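Local coordinates for putative dehydratase (Mesorhizobium loti, PDB 2POZ), which is of unknown function but belongs to the enolase superfamily and is probably a lyase, perhaps a dehydratase, at residues L202-L210 and I227-D235; I182-R193 and F218-I227. One frame throughout, in Å; residues are numbered along the deposited sequence.

Contact 1 of 2, residues L202-L210 and I227-D235; sequences LMVDLSGGL and ICFVEEPCD
V204 and V230 pair in parallel on two neighbouring strands of the barrel in this enolase-superfamily fold. V204 N donates to F229 O at 2.9 Å, and V204 O accepts from E231 N at 2.8 Å. One step on, L206 N bonds to E231 O. Near the start the pairing is irregular, because the chain turns a corner at C228; C228 N still reaches L202 O.

On one side of the sheet, M203 (a selenomethionine) lies over F229. Its CG sits above one ring face, off centre, 3.5 Å from the ring centroid. The chain then bends at chi2 (70°), which carries CE past the ring to within 3.7 Å of C228 SG. On the other side, V230 CG2 presses tightly against L206 CG at 3.4 Å. V204 CG2 meets I227 CG2 and CD1 beside them.

D205 and E231 share the M203 side. Their carboxylates stack with planes 15° apart, and D205 OD1 is 3.9 Å from E231 OE2. S207 N donates to D205 OD1 from above the carboxylate plane, an Asx turn. A type I' turn from L206 to G209 overlaps it, and G208 N bonds to E232 O at 2.8 Å, in the carbonyl plane. A water donates to both L210 O and P233 O and bridges the far end.

Further out, D235 OD2 bonds to Y76 OH of a second subunit. E231 OE1 forms a salt bridge with K157, and E232 OE1 one with R258. E231 OE2 also lies close to E257 OE1. D205, E231 and E257 thus form an acidic cluster at the ends of successive barrel strands. Such a trio is consistent with the magnesium site of superfamily relatives, where carboxylates placed in this way share the metal.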
loop_
_atom_site.group_PDB
_atom_site.type_symbol
_atom_site.label_atom_id
_atom_site.label_comp_id
_atom_site.label_asym_id
_atom_site.label_seq_id
_atom_site.Cartn_x
_atom_site.Cartn_y
_atom_site.Cartn_z
ATOM N N LEU A 202 -16.295 12.927 29.882
ATOM C CA LEU A 202 -16.761 13.907 28.919
ATOM C C LEU A 202 -16.521 13.453 27.483
ATOM O O LEU A 202 -15.430 13.009 27.132
ATOM C CB LEU A 202 -16.058 15.245 29.152
ATOM C CG LEU A 202 -16.259 15.871 30.536
ATOM C CD1 LEU A 202 -15.502 17.190 30.606
ATOM C CD2 LEU A 202 -17.741 16.086 30.799
HETATM N N MSE A 203 -17.554 13.557 26.662
HETATM C CA MSE A 203 -17.437 13.198 25.257
HETATM C C MSE A 203 -17.607 14.491 24.468
HETATM O O MSE A 203 -18.533 15.263 24.713
HETATM C CB MSE A 203 -18.519 12.193 24.844
HETATM C CG MSE A 203 -18.359 10.790 25.422
HETATM SE SE MSE A 203 -18.686 10.664 27.345
HETATM C CE MSE A 203 -18.770 8.724 27.499
ATOM N N VAL A 204 -16.702 14.735 23.535
ATOM C CA VAL A 204 -16.771 15.936 22.723
ATOM C C VAL A 204 -17.181 15.590 21.292
ATOM O O VAL A 204 -16.461 14.891 20.572
ATOM C CB VAL A 204 -15.406 16.671 22.710
ATOM C CG1 VAL A 204 -15.410 17.775 21.670
ATOM C CG2 VAL A 204 -15.132 17.263 24.087
ATOM N N ASP A 205 -18.353 16.070 20.893
ATOM C CA ASP A 205 -18.864 15.849 19.544
ATOM C C ASP A 205 -18.519 17.073 18.696
ATOM O O ASP A 205 -18.915 18.195 19.029
ATOM C CB ASP A 205 -20.384 15.630 19.590
ATOM C CG ASP A 205 -21.019 15.565 18.199
ATOM O OD1 ASP A 205 -20.312 15.273 17.209
ATOM O OD2 ASP A 205 -22.238 15.801 18.103
ATOM N N LEU A 206 -17.758 16.859 17.623
ATOM C CA LEU A 206 -17.373 17.952 16.739
ATOM C C LEU A 206 -18.325 18.052 15.547
ATOM O O LEU A 206 -18.302 19.027 14.797
ATOM C CB LEU A 206 -15.926 17.773 16.262
ATOM C CG LEU A 206 -14.875 17.738 17.381
ATOM C CD1 LEU A 206 -13.469 17.745 16.776
ATOM C CD2 LEU A 206 -15.057 18.939 18.308
ATOM N N SER A 207 -19.160 17.031 15.385
ATOM C CA SER A 207 -20.154 16.986 14.314
ATOM C C SER A 207 -19.594 17.441 12.969
ATOM O O SER A 207 -20.219 18.235 12.274
ATOM C CB SER A 207 -21.360 17.863 14.697
ATOM O OG SER A 207 -22.513 17.551 13.930
ATOM N N GLY A 208 -18.417 16.936 12.604
ATOM C CA GLY A 208 -17.815 17.312 11.336
ATOM C C GLY A 208 -16.518 18.092 11.483
ATOM O O GLY A 208 -15.634 18.009 10.622
ATOM N N GLY A 209 -16.415 18.859 12.568
ATOM C CA GLY A 209 -15.219 19.641 12.832
ATOM C C GLY A 209 -14.902 20.758 11.853
ATOM O O GLY A 209 -15.781 21.328 11.209
ATOM N N LEU A 210 -13.618 21.068 11.750
ATOM C CA LEU A 210 -13.133 22.113 10.865
ATOM C C LEU A 210 -12.274 21.422 9.810
ATOM O O LEU A 210 -12.493 20.250 9.505
ATOM C CB LEU A 210 -12.276 23.091 11.667
ATOM C CG LEU A 210 -12.853 23.546 13.010
ATOM C CD1 LEU A 210 -11.812 24.395 13.729
ATOM C CD2 LEU A 210 -14.145 24.326 12.796
ATOM N N ILE A 227 -10.521 13.801 27.899
ATOM C CA ILE A 227 -11.689 13.534 27.069
ATOM C C ILE A 227 -11.849 12.042 26.775
ATOM O O ILE A 227 -10.912 11.386 26.329
ATOM C CB ILE A 227 -11.574 14.314 25.731
ATOM C CG1 ILE A 227 -11.313 15.802 26.009
ATOM C CG2 ILE A 227 -12.823 14.119 24.893
ATOM C CD1 ILE A 227 -12.360 16.478 26.878
ATOM N N CYS A 228 -13.041 11.511 27.027
ATOM C CA CYS A 228 -13.316 10.097 26.775
ATOM C C CYS A 228 -13.127 9.830 25.271
ATOM O O CYS A 228 -12.362 8.948 24.869
ATOM C CB CYS A 228 -14.741 9.766 27.220
ATOM S SG CYS A 228 -15.170 8.014 27.149
ATOM N N PHE A 229 -13.837 10.586 24.443
ATOM C CA PHE A 229 -13.683 10.464 22.999
ATOM C C PHE A 229 -14.205 11.693 22.254
ATOM O O PHE A 229 -14.966 12.495 22.805
ATOM C CB PHE A 229 -14.347 9.171 22.467
ATOM C CG PHE A 229 -15.855 9.141 22.563
ATOM C CD1 PHE A 229 -16.643 9.956 21.749
ATOM C CD2 PHE A 229 -16.489 8.232 23.409
ATOM C CE1 PHE A 229 -18.033 9.860 21.770
ATOM C CE2 PHE A 229 -17.887 8.127 23.437
ATOM C CZ PHE A 229 -18.659 8.943 22.614
ATOM N N VAL A 230 -13.748 11.852 21.016
ATOM C CA VAL A 230 -14.182 12.944 20.164
ATOM C C VAL A 230 -14.983 12.281 19.038
ATOM O O VAL A 230 -14.521 11.318 18.422
ATOM C CB VAL A 230 -12.976 13.743 19.581
ATOM C CG1 VAL A 230 -12.159 12.874 18.634
ATOM C CG2 VAL A 230 -13.478 14.973 18.854
ATOM N N GLU A 231 -16.184 12.791 18.792
ATOM C CA GLU A 231 -17.072 12.249 17.768
ATOM C C GLU A 231 -17.018 13.031 16.456
ATOM O O GLU A 231 -16.998 14.271 16.454
ATOM C CB GLU A 231 -18.507 12.229 18.297
ATOM C CG GLU A 231 -19.522 11.610 17.351
ATOM C CD GLU A 231 -20.929 11.640 17.926
ATOM O OE1 GLU A 231 -21.057 11.542 19.165
ATOM O OE2 GLU A 231 -21.900 11.750 17.142
ATOM N N GLU A 232 -17.006 12.295 15.345
ATOM C CA GLU A 232 -16.951 12.881 14.009
ATOM C C GLU A 232 -16.003 14.078 13.928
ATOM O O GLU A 232 -16.440 15.200 13.690
ATOM C CB GLU A 232 -18.350 13.321 13.559
ATOM C CG GLU A 232 -19.343 12.188 13.341
ATOM C CD GLU A 232 -20.659 12.687 12.763
ATOM O OE1 GLU A 232 -21.230 13.644 13.331
ATOM O OE2 GLU A 232 -21.121 12.125 11.746
ATOM N N PRO A 233 -14.692 13.854 14.113
ATOM C CA PRO A 233 -13.736 14.964 14.049
ATOM C C PRO A 233 -13.674 15.598 12.660
ATOM O O PRO A 233 -13.183 16.718 12.498
ATOM C CB PRO A 233 -12.419 14.312 14.469
ATOM C CG PRO A 233 -12.568 12.918 13.923
ATOM C CD PRO A 233 -13.997 12.568 14.302
ATOM N N CYS A 234 -14.153 14.877 11.650
ATOM C CA CYS A 234 -14.161 15.433 10.305
ATOM C C CYS A 234 -15.447 15.054 9.603
ATOM O O CYS A 234 -16.207 14.220 10.087
ATOM C CB CYS A 234 -12.967 14.945 9.480
ATOM S SG CYS A 234 -12.958 13.163 9.194
ATOM N N ASP A 235 -15.687 15.689 8.465
ATOM C CA ASP A 235 -16.885 15.426 7.680
ATOM C C ASP A 235 -16.971 13.930 7.391
ATOM O O ASP A 235 -16.005 13.329 6.929
ATOM C CB ASP A 235 -16.822 16.205 6.363
ATOM C CG ASP A 235 -18.138 16.193 5.615
ATOM O OD1 ASP A 235 -18.719 15.097 5.430
ATOM O OD2 ASP A 235 -18.588 17.284 5.205
HETATM O O HOH W 1 -11.700 17.862 10.491
#

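Contact 2 of 2, residues I182-R193 and F218-I227; sequences IELAYRRVKAVR and FCRKIGELDI
L225 and Y186 carry much of this packing between two neighbouring helices, 179-196 and 212-222, on the outside of the enolase-type barrel. The axes of helix segments 182-193 and 218-222 run 33° apart and come within 10.5 Å. L225 reaches across to the first helix. Its CD1 touches V189 CG1 at 3.6 Å and also meets K190 N and the Y186 ring. V189 CG1 in turn meets I222 CG2 and I227 CD1.

The Y186 side chain crosses K221 at about a right angle. With its CG anti to the backbone N (chi1 168°), Y186 lays one ring face under the lysine chain. K221 CE rests over this face, and K221 NZ stands 4.5 Å from the ring centroid, a cation-pi contact. F218 fills the next layer. Its CE1 lies against A185 CB at 3.7 Å, and Y186 N faces the ring edge.

R193 ties helix 179-196 to the backbone at L225 and D226. The guanidinium edge meets both carbonyls nearly in plane: R193 NE is 2.9 Å from L225 O, and R193 NH2 is 2.8 Å from D226 O. With an alanine here, the L225 and D226 carbonyls would probably lose their arginine donors and the chain there would be less firmly held. R193 NH1 points to other carbonyls and bonds to G197 O and I200 O.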
loop_
_atom_site.group_PDB
_atom_site.type_symbol
_atom_site.label_atom_id
_atom_site.label_comp_id
_atom_site.label_asym_id
_atom_site.label_seq_id
_atom_site.Cartn_x
_atom_site.Cartn_y
_atom_site.Cartn_z
ATOM N N ILE A 182 -12.467 29.790 18.020
ATOM C CA ILE A 182 -11.735 28.577 18.369
ATOM C C ILE A 182 -11.314 28.606 19.846
ATOM O O ILE A 182 -11.411 27.599 20.542
ATOM C CB ILE A 182 -10.481 28.402 17.466
ATOM C CG1 ILE A 182 -10.919 28.154 16.023
ATOM C CG2 ILE A 182 -9.636 27.232 17.946
ATOM C CD1 ILE A 182 -9.772 27.929 15.039
ATOM N N GLU A 183 -10.846 29.760 20.313
ATOM C CA GLU A 183 -10.432 29.904 21.713
ATOM C C GLU A 183 -11.641 29.727 22.622
ATOM O O GLU A 183 -11.555 29.115 23.685
ATOM C CB GLU A 183 -9.812 31.286 21.944
ATOM C CG GLU A 183 -9.619 31.675 23.415
ATOM C CD GLU A 183 -8.640 30.780 24.170
ATOM O OE1 GLU A 183 -7.893 30.011 23.526
ATOM O OE2 GLU A 183 -8.607 30.864 25.420
ATOM N N LEU A 184 -12.771 30.278 22.190
ATOM C CA LEU A 184 -14.008 30.181 22.944
ATOM C C LEU A 184 -14.442 28.709 23.018
ATOM O O LEU A 184 -14.944 28.249 24.044
ATOM C CB LEU A 184 -15.072 31.043 22.258
ATOM C CG LEU A 184 -16.434 31.303 22.907
ATOM C CD1 LEU A 184 -17.317 30.112 22.696
ATOM C CD2 LEU A 184 -16.266 31.624 24.385
ATOM N N ALA A 185 -14.230 27.970 21.934
ATOM C CA ALA A 185 -14.593 26.555 21.900
ATOM C C ALA A 185 -13.812 25.835 22.995
ATOM O O ALA A 185 -14.359 25.019 23.738
ATOM C CB ALA A 185 -14.251 25.955 20.535
ATOM N N TYR A 186 -12.525 26.150 23.091
ATOM C CA TYR A 186 -11.673 25.538 24.094
ATOM C C TYR A 186 -12.130 25.881 25.516
ATOM O O TYR A 186 -12.138 25.017 26.399
ATOM C CB TYR A 186 -10.224 25.992 23.905
ATOM C CG TYR A 186 -9.345 25.630 25.079
ATOM C CD1 TYR A 186 -8.926 24.317 25.285
ATOM C CD2 TYR A 186 -8.978 26.599 26.018
ATOM C CE1 TYR A 186 -8.160 23.974 26.404
ATOM C CE2 TYR A 186 -8.218 26.271 27.137
ATOM C CZ TYR A 186 -7.812 24.962 27.325
ATOM O OH TYR A 186 -7.056 24.646 28.429
ATOM N N ARG A 187 -12.504 27.141 25.732
ATOM C CA ARG A 187 -12.953 27.588 27.046
ATOM C C ARG A 187 -14.251 26.897 27.438
ATOM O O ARG A 187 -14.483 26.634 28.616
ATOM C CB ARG A 187 -13.144 29.112 27.065
ATOM C CG ARG A 187 -11.844 29.889 26.877
ATOM C CD ARG A 187 -10.869 29.621 28.016
ATOM N NE ARG A 187 -9.521 30.108 27.718
ATOM C CZ ARG A 187 -8.472 29.966 28.523
ATOM N NH1 ARG A 187 -8.601 29.351 29.692
ATOM N NH2 ARG A 187 -7.285 30.429 28.150
ATOM N N ARG A 188 -15.098 26.605 26.454
ATOM C CA ARG A 188 -16.353 25.922 26.731
ATOM C C ARG A 188 -16.064 24.515 27.253
ATOM O O ARG A 188 -16.684 24.061 28.218
ATOM C CB ARG A 188 -17.214 25.826 25.468
ATOM C CG ARG A 188 -17.862 27.126 25.015
ATOM C CD ARG A 188 -18.527 26.915 23.659
ATOM N NE ARG A 188 -19.336 28.051 23.228
ATOM C CZ ARG A 188 -19.701 28.264 21.967
ATOM N NH1 ARG A 188 -19.315 27.417 21.019
ATOM N NH2 ARG A 188 -20.468 29.309 21.653
ATOM N N VAL A 189 -15.125 23.821 26.611
ATOM C CA VAL A 189 -14.775 22.470 27.039
ATOM C C VAL A 189 -14.164 22.521 28.445
ATOM O O VAL A 189 -14.495 21.704 29.310
ATOM C CB VAL A 189 -13.773 21.801 26.049
ATOM C CG1 VAL A 189 -13.430 20.395 26.519
ATOM C CG2 VAL A 189 -14.387 21.738 24.654
ATOM N N LYS A 190 -13.286 23.492 28.673
ATOM C CA LYS A 190 -12.643 23.645 29.972
ATOM C C LYS A 190 -13.655 23.999 31.060
ATOM O O LYS A 190 -13.541 23.526 32.186
ATOM C CB LYS A 190 -11.551 24.718 29.905
ATOM C CG LYS A 190 -10.799 24.916 31.227
ATOM C CD LYS A 190 -9.624 25.869 31.058
ATOM C CE LYS A 190 -8.772 25.938 32.320
ATOM N NZ LYS A 190 -9.512 26.559 33.457
ATOM N N ALA A 191 -14.644 24.824 30.726
ATOM C CA ALA A 191 -15.665 25.203 31.695
ATOM C C ALA A 191 -16.471 23.970 32.111
ATOM O O ALA A 191 -16.845 23.831 33.276
ATOM C CB ALA A 191 -16.591 26.259 31.109
ATOM N N VAL A 192 -16.737 23.079 31.158
ATOM C CA VAL A 192 -17.483 21.860 31.455
ATOM C C VAL A 192 -16.672 20.956 32.383
ATOM O O VAL A 192 -17.212 20.399 33.341
ATOM C CB VAL A 192 -17.849 21.079 30.160
ATOM C CG1 VAL A 192 -18.433 19.715 30.510
ATOM C CG2 VAL A 192 -18.866 21.868 29.352
ATOM N N ARG A 193 -15.378 20.816 32.101
ATOM C CA ARG A 193 -14.514 19.981 32.928
ATOM C C ARG A 193 -14.433 20.550 34.343
ATOM O O ARG A 193 -14.612 19.823 35.326
ATOM C CB ARG A 193 -13.104 19.891 32.328
ATOM C CG ARG A 193 -12.061 19.227 33.248
ATOM C CD ARG A 193 -12.561 17.887 33.804
ATOM N NE ARG A 193 -12.579 16.827 32.800
ATOM C CZ ARG A 193 -13.293 15.709 32.901
ATOM N NH1 ARG A 193 -14.065 15.493 33.962
ATOM N NH2 ARG A 193 -13.227 14.791 31.946
ATOM N N PHE A 218 -7.077 21.608 17.621
ATOM C CA PHE A 218 -8.075 21.696 18.689
ATOM C C PHE A 218 -8.109 20.452 19.587
ATOM O O PHE A 218 -8.203 20.570 20.807
ATOM C CB PHE A 218 -9.469 21.937 18.096
ATOM C CG PHE A 218 -10.550 22.117 19.130
ATOM C CD1 PHE A 218 -10.609 23.275 19.903
ATOM C CD2 PHE A 218 -11.508 21.132 19.336
ATOM C CE1 PHE A 218 -11.614 23.443 20.865
ATOM C CE2 PHE A 218 -12.516 21.292 20.297
ATOM C CZ PHE A 218 -12.568 22.446 21.058
ATOM N N CYS A 219 -8.029 19.266 18.990
ATOM C CA CYS A 219 -8.058 18.031 19.768
ATOM C C CYS A 219 -6.834 17.916 20.676
ATOM O O CYS A 219 -6.917 17.404 21.792
ATOM C CB CYS A 219 -8.146 16.822 18.833
ATOM S SG CYS A 219 -9.744 16.708 17.964
ATOM N N ARG A 220 -5.694 18.384 20.194
ATOM C CA ARG A 220 -4.489 18.333 21.009
ATOM C C ARG A 220 -4.627 19.312 22.172
ATOM O O ARG A 220 -4.197 19.026 23.285
ATOM C CB ARG A 220 -3.260 18.682 20.166
ATOM C CG ARG A 220 -2.829 17.551 19.235
ATOM C CD ARG A 220 -1.665 17.971 18.342
ATOM N NE ARG A 220 -1.173 16.847 17.551
ATOM C CZ ARG A 220 -0.487 16.974 16.422
ATOM N NH1 ARG A 220 -0.211 18.184 15.950
ATOM N NH2 ARG A 220 -0.090 15.894 15.757
ATOM N N LYS A 221 -5.241 20.462 21.915
ATOM C CA LYS A 221 -5.412 21.458 22.962
ATOM C C LYS A 221 -6.292 20.954 24.095
ATOM O O LYS A 221 -5.977 21.188 25.260
ATOM C CB LYS A 221 -6.001 22.747 22.386
ATOM C CG LYS A 221 -5.927 23.950 23.324
ATOM C CD LYS A 221 -6.323 25.230 22.595
ATOM C CE LYS A 221 -6.260 26.449 23.514
ATOM N NZ LYS A 221 -4.892 26.667 24.082
ATOM N N ILE A 222 -7.377 20.249 23.773
ATOM C CA ILE A 222 -8.271 19.760 24.820
ATOM C C ILE A 222 -7.859 18.421 25.426
ATOM O O ILE A 222 -8.464 17.968 26.399
ATOM C CB ILE A 222 -9.739 19.628 24.325
ATOM C CG1 ILE A 222 -9.839 18.578 23.208
ATOM C CG2 ILE A 222 -10.243 20.983 23.850
ATOM C CD1 ILE A 222 -11.281 18.213 22.816
ATOM N N GLY A 223 -6.831 17.797 24.858
ATOM C CA GLY A 223 -6.376 16.510 25.356
ATOM C C GLY A 223 -6.067 16.483 26.844
ATOM O O GLY A 223 -6.236 15.459 27.504
ATOM N N GLU A 224 -5.624 17.619 27.368
ATOM C CA GLU A 224 -5.274 17.748 28.776
ATOM C C GLU A 224 -6.508 17.849 29.673
ATOM O O GLU A 224 -6.398 17.821 30.898
ATOM C CB GLU A 224 -4.386 18.982 28.971
ATOM C CG GLU A 224 -3.051 18.942 28.197
ATOM C CD GLU A 224 -3.222 18.788 26.682
ATOM O OE1 GLU A 224 -4.035 19.530 26.081
ATOM O OE2 GLU A 224 -2.535 17.930 26.088
ATOM N N LEU A 225 -7.685 17.962 29.065
ATOM C CA LEU A 225 -8.918 18.056 29.839
ATOM C C LEU A 225 -9.553 16.686 30.100
ATOM O O LEU A 225 -10.661 16.600 30.628
ATOM C CB LEU A 225 -9.907 18.988 29.129
ATOM C CG LEU A 225 -9.361 20.415 28.987
ATOM C CD1 LEU A 225 -10.324 21.282 28.204
ATOM C CD2 LEU A 225 -9.117 21.000 30.376
ATOM N N ASP A 226 -8.837 15.624 29.724
ATOM C CA ASP A 226 -9.281 14.239 29.918
ATOM C C ASP A 226 -10.600 13.936 29.216
ATOM O O ASP A 226 -11.649 13.809 29.845
ATOM C CB ASP A 226 -9.387 13.925 31.419
ATOM C CG ASP A 226 -9.677 12.453 31.693
ATOM O OD1 ASP A 226 -9.105 11.586 30.996
ATOM O OD2 ASP A 226 -10.465 12.159 32.618
ATOM N N ILE A 227 -10.521 13.801 27.899
ATOM C CA ILE A 227 -11.689 13.534 27.069
ATOM C C ILE A 227 -11.849 12.042 26.775
ATOM O O ILE A 227 -10.912 11.386 26.329
ATOM C CB ILE A 227 -11.574 14.314 25.731
ATOM C CG1 ILE A 227 -11.313 15.802 26.009
ATOM C CG2 ILE A 227 -12.823 14.119 24.893
ATOM C CD1 ILE A 227 -12.360 16.478 26.878
#

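From the N terminus the chain runs through helix 179-196, strand 201-205, helix 212-222 and strand 227-231. Contact 2 opens first, on helix 179-196. Contact 1 opens on strand 201-205, before helix 212-222 brings in the second half of contact 2. Contact 2 closes at I227, which both contacts share, and contact 1 closes from there onward. The two loops therefore cross rather than nest. Contact 1 joins the strands of one beta-alpha-beta unit, while contact 2 joins helices in the outer layer. Packing links the layers: L202 CD1 meets R193 CZ at 3.5 Å, and L206 CD2 meets F218 CE2 at 4.0 Å.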